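Local coordinates for protein trypsin-like serine protease (Magnetospirillum magneticum, PDB 5HMA) that promotes magnetite formation in magnetosomes by binding transition metals through an inactive trypsin-like domain, and is required for activation of the MamE protease, at residues G98-A103 with V114-V119; Q120-P125 with H135-D140. All blocks are in the same frame, centred on the assembly; numbering follows the deposited sequence.

Contact 1: G98-A103 with V114-V119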
ATOM      1  N   GLY A  98      16.146  -9.504   8.494  1.00 50.41           N
ATOM      2  CA  GLY A  98      16.432 -10.908   8.259  1.00 53.96           C
ATOM      3  C   GLY A  98      15.149 -11.696   8.110  1.00 60.74           C
ATOM      4  O   GLY A  98      15.148 -12.829   7.639  1.00 61.39           O
ATOM      5  N   GLN A  99      14.046 -11.079   8.509  1.00 47.99           N
ATOM      6  CA  GLN A  99      12.765 -11.744   8.480  1.00 48.89           C
ATOM      7  C   GLN A  99      12.215 -11.733   7.064  1.00 56.24           C
ATOM      8  O   GLN A  99      12.306 -10.735   6.351  1.00 47.78           O
ATOM      9  CB  GLN A  99      11.794 -11.070   9.454  1.00 56.78           C
ATOM     10  CG  GLN A  99      10.358 -11.552   9.351  1.00 65.34           C
ATOM     11  CD  GLN A  99       9.537 -11.177  10.567  1.00 65.87           C
ATOM     12  OE1 GLN A  99       9.997 -10.433  11.437  1.00 59.75           O
ATOM     13  NE2 GLN A  99       8.314 -11.689  10.633  1.00 58.46           N
ATOM     14  N   GLN A 100      11.657 -12.856   6.644  1.00 47.76           N
ATOM     15  CA  GLN A 100      11.053 -12.928   5.322  1.00 46.79           C
ATOM     16  C   GLN A 100       9.769 -12.125   5.278  1.00 46.84           C
ATOM     17  O   GLN A 100       8.924 -12.246   6.173  1.00 51.83           O
ATOM     18  CB  GLN A 100      10.779 -14.380   4.954  1.00 52.04           C
ATOM     19  CG  GLN A 100      10.460 -14.610   3.505  1.00 64.42           C
ATOM     20  CD  GLN A 100      10.234 -16.079   3.217  1.00 80.10           C
ATOM     21  OE1 GLN A 100      10.137 -16.488   2.064  1.00104.98           O
ATOM     22  NE2 GLN A 100      10.141 -16.880   4.271  1.00 72.53           N
ATOM     23  N   VAL A 101       9.618 -11.306   4.241  1.00 43.64           N
ATOM     24  CA  VAL A 101       8.380 -10.550   4.040  1.00 40.84           C
ATOM     25  C   VAL A 101       7.908 -10.689   2.602  1.00 49.93           C
ATOM     26  O   VAL A 101       8.626 -11.198   1.744  1.00 47.73           O
ATOM     27  CB  VAL A 101       8.556  -9.066   4.412  1.00 43.78           C
ATOM     28  CG1 VAL A 101       8.707  -8.929   5.922  1.00 43.39           C
ATOM     29  CG2 VAL A 101       9.782  -8.482   3.707  1.00 45.20           C
ATOM     30  N   PHE A 102       6.688 -10.240   2.342  1.00 42.94           N
ATOM     31  CA  PHE A 102       6.077 -10.403   1.030  1.00 44.23           C
ATOM     32  C   PHE A 102       5.425  -9.096   0.647  1.00 45.82           C
ATOM     33  O   PHE A 102       4.643  -8.534   1.419  1.00 43.84           O
ATOM     34  CB  PHE A 102       5.052 -11.546   1.033  1.00 39.89           C
ATOM     35  CG  PHE A 102       5.616 -12.850   1.522  1.00 48.21           C
ATOM     36  CD1 PHE A 102       5.794 -13.077   2.886  1.00 48.08           C
ATOM     37  CD2 PHE A 102       5.984 -13.845   0.621  1.00 46.15           C
ATOM     38  CE1 PHE A 102       6.337 -14.275   3.344  1.00 54.94           C
ATOM     39  CE2 PHE A 102       6.509 -15.053   1.074  1.00 50.47           C
ATOM     40  CZ  PHE A 102       6.696 -15.264   2.436  1.00 50.09           C
ATOM     41  N   ALA A 103       5.766  -8.596  -0.534  1.00 45.87           N
ATOM     42  CA  ALA A 103       5.235  -7.320  -0.991  1.00 44.95           C
ATOM     43  C   ALA A 103       4.228  -7.572  -2.099  1.00 49.10           C
ATOM     44  O   ALA A 103       4.553  -8.175  -3.120  1.00 52.99           O
ATOM     45  CB  ALA A 103       6.362  -6.421  -1.464  1.00 43.99           C
ATOM     46  N   VAL A 114       3.241 -10.251  -6.601  1.00 53.02           N
ATOM     47  CA  VAL A 114       3.795 -10.583  -5.298  1.00 48.27           C
ATOM     48  C   VAL A 114       5.278 -10.889  -5.445  1.00 58.00           C
ATOM     49  O   VAL A 114       5.714 -11.508  -6.424  1.00 55.69           O
ATOM     50  CB  VAL A 114       3.039 -11.770  -4.646  1.00 56.80           C
ATOM     51  CG1 VAL A 114       3.176 -13.025  -5.486  1.00 56.01           C
ATOM     52  CG2 VAL A 114       3.551 -12.024  -3.238  1.00 54.30           C
ATOM     53  N   ARG A 115       6.056 -10.427  -4.475  1.00 53.80           N
ATOM     54  CA  ARG A 115       7.460 -10.792  -4.404  1.00 58.53           C
ATOM     55  C   ARG A 115       7.857 -10.973  -2.944  1.00 53.63           C
ATOM     56  O   ARG A 115       7.457 -10.201  -2.070  1.00 53.78           O
ATOM     57  CB  ARG A 115       8.328  -9.732  -5.078  1.00 50.59           C
ATOM     58  CG  ARG A 115       9.804  -9.976  -4.951  1.00 66.38           C
ATOM     59  CD  ARG A 115      10.345 -10.683  -6.170  1.00 82.98           C
ATOM     60  NE  ARG A 115      11.295  -9.831  -6.877  1.00 93.65           N
ATOM     61  CZ  ARG A 115      11.327  -9.682  -8.197  1.00 93.59           C
ATOM     62  NH1 ARG A 115      10.461 -10.333  -8.967  1.00 82.65           N
ATOM     63  NH2 ARG A 115      12.233  -8.885  -8.747  1.00101.81           N
ATOM     64  N   GLN A 116       8.630 -12.008  -2.674  1.00 51.09           N
ATOM     65  CA  GLN A 116       9.138 -12.208  -1.332  1.00 57.98           C
ATOM     66  C   GLN A 116      10.570 -11.711  -1.232  1.00 53.72           C
ATOM     67  O   GLN A 116      11.295 -11.654  -2.221  1.00 59.58           O
ATOM     68  CB  GLN A 116       9.075 -13.676  -0.937  1.00 56.95           C
ATOM     69  CG  GLN A 116       9.993 -14.537  -1.721  1.00 72.79           C
ATOM     70  CD  GLN A 116      10.408 -15.752  -0.938  1.00101.84           C
ATOM     71  OE1 GLN A 116      11.475 -15.768  -0.322  1.00114.25           O
ATOM     72  NE2 GLN A 116       9.559 -16.777  -0.939  1.00104.83           N
ATOM     73  N   GLY A 117      10.966 -11.356  -0.023  1.00 57.61           N
ATOM     74  CA  GLY A 117      12.323 -10.935   0.236  1.00 50.96           C
ATOM     75  C   GLY A 117      12.580 -10.892   1.726  1.00 54.29           C
ATOM     76  O   GLY A 117      11.729 -11.274   2.535  1.00 56.05           O
ATOM     77  N   LEU A 118      13.771 -10.437   2.079  1.00 52.35           N
ATOM     78  CA  LEU A 118      14.152 -10.231   3.465  1.00 50.13           C
ATOM     79  C   LEU A 118      14.104  -8.752   3.848  1.00 56.37           C
ATOM     80  O   LEU A 118      14.371  -7.870   3.025  1.00 66.22           O
ATOM     81  CB  LEU A 118      15.555 -10.787   3.707  1.00 45.62           C
ATOM     82  CG  LEU A 118      15.696 -12.279   3.446  1.00 59.90           C
ATOM     83  CD1 LEU A 118      17.116 -12.763   3.790  1.00 53.89           C
ATOM     84  CD2 LEU A 118      14.631 -13.029   4.247  1.00 49.11           C
ATOM     85  N   VAL A 119      13.761  -8.484   5.101  1.00 56.21           N
ATOM     86  CA  VAL A 119      13.968  -7.162   5.675  1.00 54.80           C
ATOM     87  C   VAL A 119      15.481  -6.916   5.777  1.00 58.17           C
ATOM     88  O   VAL A 119      16.222  -7.765   6.279  1.00 53.08           O
ATOM     89  CB  VAL A 119      13.285  -7.045   7.037  1.00 60.23           C
ATOM     90  CG1 VAL A 119      13.524  -5.661   7.635  1.00 64.53           C
ATOM     91  CG2 VAL A 119      11.805  -7.360   6.901  1.00 40.11           C
TER

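Contact 2: Q120-P125 with H135-D140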
ATOM      1  N   GLN A 120      15.951  -5.776   5.287  1.00 50.87           N
ATOM      2  CA  GLN A 120      17.397  -5.554   5.211  1.00 65.71           C
ATOM      3  C   GLN A 120      17.849  -4.460   6.170  1.00 67.50           C
ATOM      4  O   GLN A 120      19.036  -4.348   6.485  1.00 71.51           O
ATOM      5  CB  GLN A 120      17.822  -5.211   3.776  1.00 56.39           C
ATOM      6  CG  GLN A 120      17.549  -6.311   2.747  1.00 59.16           C
ATOM      7  CD  GLN A 120      18.525  -7.492   2.831  1.00 70.99           C
ATOM      8  OE1 GLN A 120      19.366  -7.579   3.734  1.00 66.82           O
ATOM      9  NE2 GLN A 120      18.406  -8.410   1.878  1.00 77.13           N
ATOM     10  N   SER A 121      16.893  -3.663   6.631  1.00 61.63           N
ATOM     11  CA  SER A 121      17.154  -2.608   7.606  1.00 65.69           C
ATOM     12  C   SER A 121      15.829  -2.248   8.236  1.00 64.41           C
ATOM     13  O   SER A 121      14.790  -2.377   7.586  1.00 61.69           O
ATOM     14  CB  SER A 121      17.793  -1.379   6.950  1.00 65.52           C
ATOM     15  OG  SER A 121      17.702  -0.250   7.800  1.00 64.45           O
ATOM     16  N   ALA A 122      15.846  -1.808   9.489  1.00 68.37           N
ATOM     17  CA  ALA A 122      14.593  -1.434  10.145  1.00 77.98           C
ATOM     18  C   ALA A 122      14.559   0.057  10.479  1.00 73.47           C
ATOM     19  O   ALA A 122      13.625   0.538  11.123  1.00 77.89           O
ATOM     20  CB  ALA A 122      14.375  -2.267  11.397  1.00 80.04           C
ATOM     21  N   ASP A 123      15.572   0.785  10.015  1.00 64.61           N
ATOM     22  CA  ASP A 123      15.678   2.212  10.291  1.00 80.54           C
ATOM     23  C   ASP A 123      16.429   2.909   9.150  1.00 80.49           C
ATOM     24  O   ASP A 123      17.654   3.052   9.172  1.00 81.68           O
ATOM     25  CB  ASP A 123      16.379   2.441  11.631  1.00 85.34           C
ATOM     26  CG  ASP A 123      16.044   3.785  12.246  1.00103.20           C
ATOM     27  OD1 ASP A 123      15.449   4.625  11.541  1.00104.56           O
ATOM     28  OD2 ASP A 123      16.382   4.005  13.431  1.00112.71           O
ATOM     29  N   ALA A 124      15.684   3.319   8.135  1.00 73.65           N
ATOM     30  CA  ALA A 124      16.285   3.974   6.983  1.00 78.44           C
ATOM     31  C   ALA A 124      15.502   5.226   6.616  1.00 79.83           C
ATOM     32  O   ALA A 124      14.269   5.238   6.703  1.00 69.46           O
ATOM     33  CB  ALA A 124      16.349   3.016   5.794  1.00 60.78           C
ATOM     34  N   PRO A 125      16.220   6.288   6.215  1.00 82.31           N
ATOM     35  CA  PRO A 125      15.615   7.531   5.716  1.00 81.80           C
ATOM     36  C   PRO A 125      15.250   7.466   4.233  1.00 77.17           C
ATOM     37  O   PRO A 125      15.853   6.694   3.487  1.00 73.20           O
ATOM     38  CB  PRO A 125      16.714   8.571   5.953  1.00 71.80           C
ATOM     39  CG  PRO A 125      17.974   7.797   5.817  1.00 70.18           C
ATOM     40  CD  PRO A 125      17.684   6.403   6.347  1.00 74.90           C
ATOM     41  N   HIS A 135      12.922   6.421   9.722  1.00 62.07           N
ATOM     42  CA  HIS A 135      12.569   5.160  10.383  1.00 65.96           C
ATOM     43  C   HIS A 135      11.718   4.238   9.512  1.00 56.39           C
ATOM     44  O   HIS A 135      10.748   3.640   9.975  1.00 57.63           O
ATOM     45  CB  HIS A 135      11.861   5.447  11.709  1.00 68.35           C
ATOM     46  CG  HIS A 135      12.624   6.376  12.606  1.00 89.03           C
ATOM     47  ND1 HIS A 135      12.362   7.727  12.667  1.00 93.58           N
ATOM     48  CD2 HIS A 135      13.651   6.151  13.460  1.00 98.80           C
ATOM     49  CE1 HIS A 135      13.191   8.294  13.528  1.00104.20           C
ATOM     50  NE2 HIS A 135      13.983   7.359  14.022  1.00103.52           N
ATOM     51  N   LEU A 136      12.097   4.130   8.244  1.00 54.69           N
ATOM     52  CA  LEU A 136      11.472   3.180   7.333  1.00 59.50           C
ATOM     53  C   LEU A 136      12.187   1.832   7.375  1.00 56.78           C
ATOM     54  O   LEU A 136      13.336   1.739   7.814  1.00 54.92           O
ATOM     55  CB  LEU A 136      11.488   3.721   5.905  1.00 51.03           C
ATOM     56  CG  LEU A 136      10.759   5.044   5.697  1.00 61.37           C
ATOM     57  CD1 LEU A 136      11.123   5.622   4.353  1.00 54.88           C
ATOM     58  CD2 LEU A 136       9.268   4.814   5.782  1.00 64.05           C
ATOM     59  N   LEU A 137      11.501   0.795   6.910  1.00 47.37           N
ATOM     60  CA  LEU A 137      12.145  -0.482   6.624  1.00 52.78           C
ATOM     61  C   LEU A 137      12.751  -0.474   5.226  1.00 52.19           C
ATOM     62  O   LEU A 137      12.316   0.281   4.352  1.00 59.67           O
ATOM     63  CB  LEU A 137      11.140  -1.621   6.719  1.00 46.99           C
ATOM     64  CG  LEU A 137      10.271  -1.689   7.974  1.00 55.25           C
ATOM     65  CD1 LEU A 137       9.202  -2.760   7.795  1.00 49.40           C
ATOM     66  CD2 LEU A 137      11.136  -1.975   9.197  1.00 54.84           C
ATOM     67  N   ARG A 138      13.746  -1.322   5.010  1.00 48.96           N
ATOM     68  CA  ARG A 138      14.169  -1.644   3.648  1.00 49.24           C
ATOM     69  C   ARG A 138      14.098  -3.135   3.407  1.00 57.10           C
ATOM     70  O   ARG A 138      14.495  -3.933   4.256  1.00 56.05           O
ATOM     71  CB  ARG A 138      15.581  -1.158   3.385  1.00 54.33           C
ATOM     72  CG  ARG A 138      15.664   0.334   3.355  1.00 70.66           C
ATOM     73  CD  ARG A 138      17.004   0.761   2.857  1.00 91.77           C
ATOM     74  NE  ARG A 138      17.170   0.479   1.439  1.00 95.09           N
ATOM     75  CZ  ARG A 138      18.191   0.939   0.729  1.00 91.28           C
ATOM     76  NH1 ARG A 138      18.299   0.654  -0.560  1.00 95.27           N
ATOM     77  NH2 ARG A 138      19.103   1.690   1.327  1.00 84.23           N
ATOM     78  N   SER A 139      13.590  -3.509   2.244  1.00 49.40           N
ATOM     79  CA  SER A 139      13.574  -4.907   1.847  1.00 53.44           C
ATOM     80  C   SER A 139      13.676  -5.026   0.334  1.00 57.42           C
ATOM     81  O   SER A 139      13.263  -4.132  -0.412  1.00 59.44           O
ATOM     82  CB  SER A 139      12.302  -5.597   2.337  1.00 47.13           C
ATOM     83  OG  SER A 139      11.289  -5.466   1.363  1.00 55.45           O
ATOM     84  N   ASP A 140      14.218  -6.146  -0.118  1.00 52.82           N
ATOM     85  CA  ASP A 140      14.320  -6.406  -1.544  1.00 61.67           C
ATOM     86  C   ASP A 140      13.051  -7.064  -2.094  1.00 60.46           C
ATOM     87  O   ASP A 140      13.056  -7.576  -3.211  1.00 69.30           O
ATOM     88  CB  ASP A 140      15.553  -7.275  -1.839  1.00 63.09           C
ATOM     89  CG  ASP A 140      15.745  -8.392  -0.822  1.00 78.64           C
ATOM     90  OD1 ASP A 140      14.741  -8.912  -0.300  1.00 75.50           O
ATOM     91  OD2 ASP A 140      16.905  -8.754  -0.540  1.00 83.49           O
TER
HETATM   92  O   HOH W   1      15.724   6.710   9.495  1.00 65.55           O

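Contact 1: G98-A103 with V114-V119
Gln100-Ala103 and Val114-Val119 run antiparallel, their axes 4.5 Å apart at the closest and their directions 142° apart, so the pair is markedly twisted. Val101 is paired with Gly117, and Ala103 with Arg115, each through two backbone hydrogen bonds; the one from Ala103 N to Arg115 O is nearly straight. Before the strand proper begins, Gly98 N and Gln99 O continue the ladder to O and N of Val119. Gln100 faces Leu118, and Phe102 faces Gln116, as non-hydrogen-bonded pairs, where CA-H...O contacts fill in, among them Gln116 CA to Val101 O at 3.3 Å.

On the face carrying Gln100, Phe102, Gln116 and Leu118, the Phe102 ring and the Gln116 side chain lie side by side and point the same way. Gln116 CB rests obliquely against the ring, 3.5 Å from Phe102 CD2, while its amide plane is turned 71° from the ring. With chi1 at 67°, Gln116 CG sits between its own N and carbonyl carbon, and NE2 comes within 4.0 Å of Phe102 CE2. Leu118 reaches across to the start of the partner strand, its CD2 lying 3.7 Å from Gln100 CA.

On the opposite face Val101 and Ala103 are buried. Val101 and Val119 cross at about a right angle, CG1 of Val101 meeting CG2 of Val119 at 3.6 Å, and Leu152 of strand 151-153 packs on Val101 and Ala103. Arg115, the exposed and charged member of this face, leads its guanidinium away to a cation-pi contact with Tyr143. The two strands form a twisted beta hairpin of the kind that builds the beta-barrels of trypsin-like proteases, here in a protease-like domain that is probably not an active protease.

Contact 2: Q120-P125 with H135-D140
Two classic beta bulges interrupt the antiparallel pairing of Gln120-Pro125 with His135-Asp140, where the first segment turns a corner between two strands of the protease-like domain. At one bulge Gln120 N donates to Arg138 O at 2.6 Å, and Ser121 N adds a weak bond to the same oxygen. At the other, Asp123 and Ala124 both face Leu136, whose O accepts from Ala124 N. The corner between them is braced by an ST turn in which Ser121 OG accepts from Asp123 N. Leu137 CD2 packs against Ala122 CA at 3.6 Å.

Past the corner, 124-128 and 131-139 form a beta hairpin, with Ala124 CB against Arg138 CG at 3.7 Å; the Arg138 guanidinium continues to a salt bridge with Glu174. Asp123 and His135 lie side by side with carboxylate and ring planes 30° apart, and a water donates to Asp123 OD1 while accepting from His135 N. The nickel ion bound by His71 and His186 is about 8 Å from the His135 side chain. At the far end Gln120 NE2 donates to Asp140 OD2 at 2.9 Å, in its own amide plane but from above the carboxylate, 46° out of that plane.

From the N terminus, contact 1 comes first: strand 100-106 turns back into 112-121, closing a loop of ten residues between its segments. Strand 112-121 carries on into contact 2, where the chain turns a corner at Ala122 and Asp123 before strand 124-128; the hairpin of 124-128 and 131-139 closes a second loop, of nine residues. The loops follow in series and neither nests in the other. Strand 112-121 is common to both and lies between 100-106 and 131-139 in one antiparallel sheet, which continues from 100-106 to 151-153 and from 131-139 to 173-179. The contacts, with centres 12 Å apart, also touch directly: Asp140 OD1 probably accepts from Leu118 N at 3.0 Å.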